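Local atomic coordinates of DnaJ homolog subfamily C member 3 (Mus musculus, PDB entry 3IEG), a protein that acts as a co-chaperone in the unfolded protein response, binding misfolded proteins, stimulating the HSPA8 ATPase and restraining the eIF-2-alpha kinase GCN2. Residues K310-A315 and I326-A331. Numbering follows the deposited sequence.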
loop_
_atom_site.group_PDB
_atom_site.type_symbol
_atom_site.label_atom_id
_atom_site.label_comp_id
_atom_site.label_asym_id
_atom_site.label_seq_id
_atom_site.Cartn_x
_atom_site.Cartn_y
_atom_site.Cartn_z
ATOM N N LYS A 310 -21.688 -16.242 19.803
ATOM C CA LYS A 310 -22.939 -16.760 19.248
ATOM C C LYS A 310 -22.906 -18.276 19.129
ATOM O O LYS A 310 -23.886 -18.952 19.456
ATOM C CB LYS A 310 -23.221 -16.150 17.869
ATOM C CG LYS A 310 -23.727 -14.700 17.887
ATOM C CD LYS A 310 -23.514 -13.985 16.541
ATOM C CE LYS A 310 -24.325 -14.621 15.416
ATOM N NZ LYS A 310 -24.048 -13.941 14.125
ATOM N N ASP A 311 -21.776 -18.803 18.661
ATOM C CA ASP A 311 -21.646 -20.236 18.443
ATOM C C ASP A 311 -21.564 -21.009 19.759
ATOM O O ASP A 311 -22.164 -22.089 19.878
ATOM C CB ASP A 311 -20.483 -20.557 17.496
ATOM C CG ASP A 311 -20.775 -20.151 16.062
ATOM O OD1 ASP A 311 -21.957 -20.028 15.713
ATOM O OD2 ASP A 311 -19.833 -19.948 15.277
ATOM N N ARG A 312 -20.850 -20.454 20.743
ATOM C CA ARG A 312 -20.851 -21.040 22.086
ATOM C C ARG A 312 -22.254 -20.979 22.695
ATOM O O ARG A 312 -22.725 -21.965 23.266
ATOM C CB ARG A 312 -19.830 -20.393 23.023
ATOM C CG ARG A 312 -19.653 -21.197 24.306
ATOM C CD ARG A 312 -18.448 -20.794 25.105
ATOM N NE ARG A 312 -18.668 -19.506 25.747
ATOM C CZ ARG A 312 -17.808 -18.908 26.564
ATOM N NH1 ARG A 312 -16.638 -19.473 26.852
ATOM N NH2 ARG A 312 -18.126 -17.732 27.085
ATOM N N ALA A 313 -22.919 -19.833 22.555
ATOM C CA ALA A 313 -24.307 -19.710 22.957
ATOM C C ALA A 313 -25.125 -20.852 22.357
ATOM O O ALA A 313 -25.683 -21.661 23.090
ATOM C CB ALA A 313 -24.871 -18.360 22.541
ATOM N N GLU A 314 -25.171 -20.941 21.031
ATOM C CA GLU A 314 -25.920 -22.014 20.385
ATOM C C GLU A 314 -25.604 -23.398 20.972
ATOM O O GLU A 314 -26.493 -24.242 21.084
ATOM C CB GLU A 314 -25.725 -21.996 18.867
ATOM C CG GLU A 314 -26.776 -21.175 18.110
ATOM C CD GLU A 314 -26.596 -21.222 16.581
ATOM O OE1 GLU A 314 -26.402 -22.340 16.031
ATOM O OE2 GLU A 314 -26.655 -20.142 15.931
ATOM N N ALA A 315 -24.354 -23.620 21.369
ATOM C CA ALA A 315 -23.961 -24.897 21.960
ATOM C C ALA A 315 -24.488 -25.075 23.386
ATOM O O ALA A 315 -24.804 -26.192 23.788
ATOM C CB ALA A 315 -22.465 -25.062 21.925
ATOM N N ILE A 326 -27.617 -17.092 27.396
ATOM C CA ILE A 326 -28.034 -15.685 27.360
ATOM C C ILE A 326 -26.875 -14.755 27.721
ATOM O O ILE A 326 -26.700 -13.705 27.107
ATOM C CB ILE A 326 -29.329 -15.363 28.209
ATOM C CG1 ILE A 326 -29.023 -15.154 29.706
ATOM C CG2 ILE A 326 -30.467 -16.373 27.925
ATOM C CD1 ILE A 326 -29.653 -16.174 30.672
ATOM N N GLN A 327 -26.070 -15.169 28.693
ATOM C CA GLN A 327 -24.924 -14.398 29.140
ATOM C C GLN A 327 -23.925 -14.172 28.002
ATOM O O GLN A 327 -23.323 -13.099 27.905
ATOM C CB GLN A 327 -24.251 -15.103 30.308
ATOM C CG GLN A 327 -23.195 -14.278 31.002
ATOM C CD GLN A 327 -22.322 -15.121 31.903
ATOM O OE1 GLN A 327 -21.098 -15.152 31.747
ATOM N NE2 GLN A 327 -22.947 -15.829 32.844
ATOM N N ASP A 328 -23.762 -15.181 27.146
ATOM C CA ASP A 328 -22.909 -15.062 25.961
ATOM C C ASP A 328 -23.521 -14.189 24.857
ATOM O O ASP A 328 -22.794 -13.458 24.190
ATOM C CB ASP A 328 -22.497 -16.443 25.422
ATOM C CG ASP A 328 -21.176 -16.950 26.017
ATOM O OD1 ASP A 328 -20.496 -16.202 26.751
ATOM O OD2 ASP A 328 -20.805 -18.106 25.738
ATOM N N TYR A 329 -24.841 -14.250 24.667
ATOM C CA TYR A 329 -25.518 -13.363 23.702
ATOM C C TYR A 329 -25.438 -11.897 24.140
ATOM O O TYR A 329 -25.200 -11.012 23.320
ATOM C CB TYR A 329 -26.987 -13.761 23.458
ATOM C CG TYR A 329 -27.208 -14.817 22.386
ATOM C CD1 TYR A 329 -27.796 -16.040 22.701
ATOM C CD2 TYR A 329 -26.843 -14.593 21.059
ATOM C CE1 TYR A 329 -28.006 -17.018 21.723
ATOM C CE2 TYR A 329 -27.045 -15.571 20.072
ATOM C CZ TYR A 329 -27.627 -16.778 20.414
ATOM O OH TYR A 329 -27.834 -17.748 19.462
ATOM N N GLU A 330 -25.628 -11.655 25.434
ATOM C CA GLU A 330 -25.533 -10.312 26.003
ATOM C C GLU A 330 -24.156 -9.673 25.810
ATOM O O GLU A 330 -24.060 -8.478 25.521
ATOM C CB GLU A 330 -25.927 -10.326 27.485
ATOM C CG GLU A 330 -27.435 -10.201 27.712
ATOM C CD GLU A 330 -27.901 -10.769 29.045
ATOM O OE1 GLU A 330 -27.049 -11.160 29.876
ATOM O OE2 GLU A 330 -29.133 -10.822 29.263
ATOM N N ALA A 331 -23.104 -10.472 25.965
ATOM C CA ALA A 331 -21.736 -10.022 25.722
ATOM C C ALA A 331 -21.520 -9.651 24.250
ATOM O O ALA A 331 -20.858 -8.656 23.943
ATOM C CB ALA A 331 -20.732 -11.089 26.167
#
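Lys-310 opens the interface by laying its CG 4.1 Å from CE2 of Tyr-329, within the antiparallel helix pair of the ninth tetratricopeptide repeat. Helix 306-318 runs against helix 322-333, their local axes 8.4 Å apart and 164° between directions. The lysine chain crosses the tyrosine at about a right angle. Arg-312 carries the polar half of the contact. With CG anti to the backbone N (chi1 -168°) and a bend at chi3, its guanidinium meets the Asp-328 carboxylate side-on in a salt bridge, the two planes nearly coplanar. Arg-312 NE reaches Asp-328 OD2 at 2.6 Å and its NH2 reaches OD1 of the same aspartate at 2.8 Å, each oxygen offering its syn lone pair; a weak bond runs from NH2 to OD2. NH1 bonds to Ser-296 OG of helix 288-301, linking this repeat to the preceding one. A leucine in place of Arg-312 would probably leave the buried Asp-328 carboxylate without its charged mate and Ser-296 without this bond. Ala-313 CB points toward the partner helix, 4.2 Å from Asp-328 CB, and makes a CH-pi contact over one face of the Tyr-329 ring, 3.8 Å from its centroid and displaced toward CE1. Leu-346 of helix 340-357 also touches this tyrosine. Glu-314, whose carboxylate pairs with Lys-284, brings its CG to 3.8 Å from the Tyr-329 OH.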